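Local coordinates for ureidoglycolate hydrolase (Arabidopsis thaliana, PDB 4PXB), which hydrolyses (S)-ureidoglycolate to glyoxylate, carbon dioxide and ammonium in a manganese-dependent step of plant purine breakdown, working as a homodimer, at residues A[36-41]-A[99-104]; A[305-310]-A[374-379]. The protein carries 1 engineered substitution. All blocks are in the same frame, centred on the assembly; numbering follows the deposited sequence.

Interactions 1 and 2 meet at one bound ureidoglycolate, the first mainly through manganese, the second by direct hydrogen bonds. In interaction 1 the loop 99-104 supplies Asp103, whose carboxylate bridges the two manganese ions; one of these ions also binds the substrate's carbamoyl O1 and hydroxyl O2. In interaction 2, Arg307 and Tyr377 hold the carboxylate end, and Tyr377 O accepts a weak hydrogen bond from N2. The two contacts do not touch: their nearest atoms are about 6 Å apart and their centres about 20 Å. The ligand and the metal pair lie between them, so both contacts contribute walls to a single active site.

Interaction 1 (A[36-41]-A[99-104]); sequences PSVTRV and SGKYDG. With MN (manganese (II) ion), chain C; MN (manganese (II) ion), chain D; UGC ((2S)-(carbamoylamino)(hydroxy)ethanoic acid), chain E.
Val38 O accepts a hydrogen bond from Ser99 N at 2.9 Å, in the carbonyl plane and nearly straight (167° at the hydrogen). The return bond, Val38 N to Ser99 O, is equally long but meets the oxygen from 38° above the carbonyl plane. Together they define an antiparallel, hydrogen-bonded pair between strand 38-40 and the loop that leads into the dinuclear metal site of this M20-family enzyme. Ser99 O also receives a CA-H contact from Ser37. Ser99 OG lies near Val38 O, but its hydrogen bond goes to Ile96 O.

Beyond the bridge, side-chain carbons carry the contact. Val38 CG2, anti to its own carbonyl carbon, lies 3.6 Å from the carbonyl oxygen of Gly100. It also touches Lys101 CG at 3.9 Å, the two side chains crossing at about a right angle. The lysine chain bends at chi3, and its NZ forms a salt bridge with Asp25 in helix 17-28, the helix that also packs on Val38.

From this anchored end the loop runs on to Asp103, with Glu406 OE1 accepting from both Tyr102 N and Asp103 N. Asp103 lies beyond direct contact with 36-41, yet it is the functional end of the segment. Its CG is anti to the backbone N (chi1 -177°), carrying the carboxylate to the metals. His92 and His208 share the chain C manganese with OD1, whereas Glu138 and His402 share the chain D manganese with OD2. Ureidoglycolate O1 and O2 chelate the chain D ion, and water 2 bridges both ions. The carboxylate bridge is nearly symmetric: Asp103 OD1 is 2.2 Å from the chain C manganese, and Asp103 OD2 is 2.2 Å from the chain D manganese.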
# COMPACT_ATOMS: atom_id res chain seq x y z
N PRO A 36 21.80 0.84 -4.53
CA PRO A 36 22.46 0.25 -3.35
C PRO A 36 21.50 -0.30 -2.28
O PRO A 36 21.97 -0.76 -1.24
CB PRO A 36 23.23 1.44 -2.78
CG PRO A 36 22.34 2.61 -3.07
CD PRO A 36 21.69 2.31 -4.41
N SER A 37 20.20 -0.26 -2.53
CA SER A 37 19.25 -0.81 -1.58
C SER A 37 19.17 -2.33 -1.68
O SER A 37 19.46 -2.92 -2.72
CB SER A 37 17.86 -0.21 -1.78
OG SER A 37 17.83 1.13 -1.33
N VAL A 38 18.77 -2.96 -0.59
CA VAL A 38 18.54 -4.39 -0.58
C VAL A 38 17.13 -4.67 -0.08
O VAL A 38 16.67 -4.05 0.89
CB VAL A 38 19.55 -5.13 0.34
CG1 VAL A 38 19.28 -6.63 0.34
CG2 VAL A 38 20.99 -4.83 -0.10
N THR A 39 16.42 -5.57 -0.77
CA THR A 39 15.18 -6.14 -0.25
C THR A 39 15.30 -7.64 -0.45
O THR A 39 15.49 -8.11 -1.58
CB THR A 39 13.93 -5.68 -1.02
OG1 THR A 39 13.76 -4.26 -0.89
CG2 THR A 39 12.67 -6.38 -0.47
N ARG A 40 15.22 -8.40 0.64
CA ARG A 40 15.29 -9.85 0.52
C ARG A 40 14.42 -10.51 1.57
O ARG A 40 14.79 -10.58 2.75
CB ARG A 40 16.74 -10.35 0.58
CG ARG A 40 16.87 -11.87 0.49
CD ARG A 40 18.30 -12.29 0.18
NE ARG A 40 19.22 -11.84 1.21
CZ ARG A 40 20.23 -10.99 1.02
NH1 ARG A 40 20.49 -10.51 -0.19
NH2 ARG A 40 21.00 -10.63 2.04
N VAL A 41 13.28 -11.01 1.13
CA VAL A 41 12.24 -11.49 2.04
C VAL A 41 12.23 -13.00 2.13
O VAL A 41 12.43 -13.69 1.12
CB VAL A 41 10.84 -10.96 1.61
CG1 VAL A 41 9.73 -11.52 2.50
CG2 VAL A 41 10.84 -9.42 1.64
N SER A 99 16.63 -1.64 2.48
CA SER A 99 17.56 -1.52 3.60
C SER A 99 19.00 -1.70 3.11
O SER A 99 19.27 -1.58 1.91
CB SER A 99 17.21 -2.56 4.66
OG SER A 99 17.24 -3.87 4.09
N GLY A 100 19.91 -1.97 4.04
CA GLY A 100 21.33 -2.02 3.73
C GLY A 100 21.89 -3.41 3.50
O GLY A 100 21.13 -4.40 3.48
N LYS A 101 23.21 -3.48 3.32
CA LYS A 101 23.91 -4.71 2.97
C LYS A 101 24.60 -5.37 4.16
O LYS A 101 25.20 -6.45 3.99
CB LYS A 101 25.01 -4.42 1.92
CG LYS A 101 24.60 -3.63 0.71
CD LYS A 101 25.77 -3.50 -0.29
CE LYS A 101 26.97 -2.79 0.30
NZ LYS A 101 28.04 -2.53 -0.72
N TYR A 102 24.56 -4.74 5.33
CA TYR A 102 25.41 -5.19 6.46
C TYR A 102 24.64 -5.79 7.64
O TYR A 102 25.15 -6.65 8.37
CB TYR A 102 26.29 -4.03 6.96
CG TYR A 102 27.23 -3.49 5.92
CD1 TYR A 102 28.56 -3.92 5.85
CD2 TYR A 102 26.80 -2.55 4.98
CE1 TYR A 102 29.42 -3.42 4.88
CE2 TYR A 102 27.66 -2.06 4.01
CZ TYR A 102 28.97 -2.49 3.97
OH TYR A 102 29.82 -2.01 3.00
N ASP A 103 23.43 -5.31 7.84
CA ASP A 103 22.56 -5.83 8.89
C ASP A 103 22.39 -7.35 8.72
O ASP A 103 21.95 -7.82 7.67
CB ASP A 103 21.20 -5.13 8.74
CG ASP A 103 20.22 -5.52 9.79
OD1 ASP A 103 20.60 -6.22 10.74
OD2 ASP A 103 19.07 -5.12 9.67
N GLY A 104 22.78 -8.10 9.75
CA GLY A 104 22.66 -9.56 9.74
C GLY A 104 23.79 -10.22 8.98
O GLY A 104 24.47 -11.11 9.51
MN MN C . 19.98 -7.74 12.25
MN MN D . 17.29 -5.50 10.95
O3 UGC E . 13.94 -4.04 14.11
C3 UGC E . 14.97 -4.65 14.48
O4 UGC E . 15.36 -4.61 15.70
C2 UGC E . 15.81 -5.34 13.48
O2 UGC E . 15.20 -5.93 12.41
N2 UGC E . 16.78 -6.20 14.09
C1 UGC E . 18.03 -5.54 13.83
O1 UGC E . 17.96 -4.48 13.20
N1 UGC E . 19.29 -6.07 14.28
O HOH W 1 19.70 -9.16 14.07
O HOH W 2 17.45 -7.65 12.01

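Interaction 2 (A[305-310]-A[374-379]); sequences DTRDID and SRAYHD. With UGC ((2S)-(carbamoylamino)(hydroxy)ethanoic acid), chain E.
Arg307, near the end of strand 295-308, faces Arg375-Tyr377 in the loop after strand 369-374 without any backbone hydrogen bond between them. Arg307 CA and Arg375 CA are 8.1 Å apart, so a side chain has to span the gap. Both strands are tied by backbone bonds to strand 222-239.

Arg307 crosses with its chain extended from CG to NE. Asp305 grips the guanidinium side-on: NE donates to the syn lone pair of OD1 at 2.9 Å, and NH2 donates to OD2. This pairing fixes the group's rotation and turns NH1 and NH2 to the substrate carboxylate. NH2 reaches ureidoglycolate O3 at 2.6 Å, while NH1 reaches O4 at 2.7 Å.

Tyr377 CG lies between the backbone N and the carbonyl carbon (chi1 56°), which brings the ring over one guanidinium face near its rim, the two planes 32° apart. Substrate O4 sits 3.3 Å above the centre of the Tyr377 ring and also accepts from Tyr377 N at 3.1 Å. Water 3 joins Tyr377 OH to Asp305 OD2. Within the 374-379 segment, His378 NE2 donates to Ser374 OG, which in turn donates to Ala376 O at 2.6 Å.

His244 and Asn294 of the second subunit bind the same ligand. This is the carboxylate end of an M20-family substrate pocket, completed across the dimer.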
# COMPACT_ATOMS: atom_id res chain seq x y z
N ASP A 305 5.52 -0.60 16.16
CA ASP A 305 6.70 -1.18 16.79
C ASP A 305 6.95 -0.32 18.02
O ASP A 305 6.96 0.90 17.92
CB ASP A 305 7.87 -1.09 15.81
CG ASP A 305 9.19 -1.55 16.41
OD1 ASP A 305 9.77 -0.81 17.24
OD2 ASP A 305 9.65 -2.65 16.04
N THR A 306 7.12 -0.94 19.19
CA THR A 306 7.51 -0.15 20.36
C THR A 306 8.42 -0.96 21.30
O THR A 306 8.23 -2.16 21.46
CB THR A 306 6.28 0.45 21.11
OG1 THR A 306 6.71 1.43 22.06
CG2 THR A 306 5.48 -0.61 21.81
N ARG A 307 9.43 -0.29 21.86
CA ARG A 307 10.46 -0.96 22.65
C ARG A 307 10.96 -0.07 23.77
O ARG A 307 10.80 1.16 23.73
CB ARG A 307 11.67 -1.32 21.76
CG ARG A 307 11.30 -1.78 20.36
CD ARG A 307 12.51 -2.04 19.53
NE ARG A 307 12.14 -2.17 18.12
CZ ARG A 307 12.94 -2.67 17.19
NH1 ARG A 307 14.17 -3.07 17.53
NH2 ARG A 307 12.53 -2.75 15.94
N ASP A 308 11.60 -0.69 24.75
CA ASP A 308 12.29 0.05 25.80
C ASP A 308 13.24 -0.92 26.48
O ASP A 308 13.00 -2.14 26.48
CB ASP A 308 11.28 0.63 26.81
CG ASP A 308 11.87 1.74 27.67
OD1 ASP A 308 13.07 1.66 28.01
OD2 ASP A 308 11.14 2.70 28.00
N ILE A 309 14.33 -0.42 27.05
CA ILE A 309 15.20 -1.30 27.84
C ILE A 309 14.46 -1.74 29.10
O ILE A 309 14.67 -2.84 29.61
CB ILE A 309 16.57 -0.64 28.17
CG1 ILE A 309 17.49 -1.62 28.92
CG2 ILE A 309 16.40 0.61 29.00
CD1 ILE A 309 17.68 -2.96 28.22
N ASP A 310 13.56 -0.88 29.57
CA ASP A 310 12.75 -1.19 30.75
C ASP A 310 11.40 -1.78 30.33
O ASP A 310 10.59 -1.10 29.70
CB ASP A 310 12.52 0.06 31.59
CG ASP A 310 11.80 -0.25 32.89
OD1 ASP A 310 10.56 -0.38 32.88
OD2 ASP A 310 12.49 -0.39 33.93
N SER A 374 22.00 -3.36 23.37
CA SER A 374 21.44 -3.34 22.02
C SER A 374 20.03 -2.78 22.07
O SER A 374 19.21 -3.24 22.85
CB SER A 374 21.41 -4.74 21.43
OG SER A 374 20.73 -4.71 20.18
N ARG A 375 19.74 -1.78 21.23
CA ARG A 375 18.39 -1.23 21.15
C ARG A 375 17.55 -2.06 20.19
O ARG A 375 16.36 -2.29 20.42
CB ARG A 375 18.46 0.22 20.69
CG ARG A 375 19.23 1.11 21.65
CD ARG A 375 19.10 2.58 21.29
NE ARG A 375 19.92 3.42 22.16
CZ ARG A 375 19.58 3.77 23.40
NH1 ARG A 375 18.43 3.36 23.93
NH2 ARG A 375 20.39 4.54 24.12
N ALA A 376 18.18 -2.51 19.11
CA ALA A 376 17.56 -3.45 18.19
C ALA A 376 17.42 -4.80 18.85
O ALA A 376 18.14 -5.11 19.81
CB ALA A 376 18.40 -3.58 16.93
N TYR A 377 16.50 -5.61 18.35
CA TYR A 377 16.41 -7.00 18.81
C TYR A 377 17.17 -7.87 17.82
O TYR A 377 17.50 -7.41 16.71
CB TYR A 377 14.94 -7.46 18.98
CG TYR A 377 14.08 -7.30 17.73
CD1 TYR A 377 13.18 -6.25 17.62
CD2 TYR A 377 14.17 -8.21 16.68
CE1 TYR A 377 12.39 -6.11 16.49
CE2 TYR A 377 13.39 -8.07 15.54
CZ TYR A 377 12.50 -7.02 15.45
OH TYR A 377 11.73 -6.87 14.33
N HIS A 378 17.48 -9.09 18.22
CA HIS A 378 18.33 -9.98 17.42
C HIS A 378 17.96 -11.39 17.76
O HIS A 378 17.30 -11.64 18.77
CB HIS A 378 19.80 -9.80 17.80
CG HIS A 378 20.32 -8.41 17.61
ND1 HIS A 378 20.72 -7.92 16.39
CD2 HIS A 378 20.50 -7.41 18.51
CE1 HIS A 378 21.13 -6.67 16.54
NE2 HIS A 378 21.01 -6.33 17.81
N ASP A 379 18.40 -12.34 16.94
CA ASP A 379 18.20 -13.74 17.25
C ASP A 379 18.81 -14.10 18.62
O ASP A 379 18.32 -15.01 19.31
CB ASP A 379 18.77 -14.61 16.13
CG ASP A 379 17.98 -14.47 14.83
OD1 ASP A 379 16.78 -14.86 14.82
OD2 ASP A 379 18.54 -13.98 13.82
O3 UGC E . 13.94 -4.04 14.11
C3 UGC E . 14.97 -4.65 14.48
O4 UGC E . 15.36 -4.61 15.70
C2 UGC E . 15.81 -5.34 13.48
O2 UGC E . 15.20 -5.93 12.41
N2 UGC E . 16.78 -6.20 14.09
C1 UGC E . 18.03 -5.54 13.83
O1 UGC E . 17.96 -4.48 13.20
N1 UGC E . 19.29 -6.07 14.28
O HOH W 3 9.59 -5.03 14.54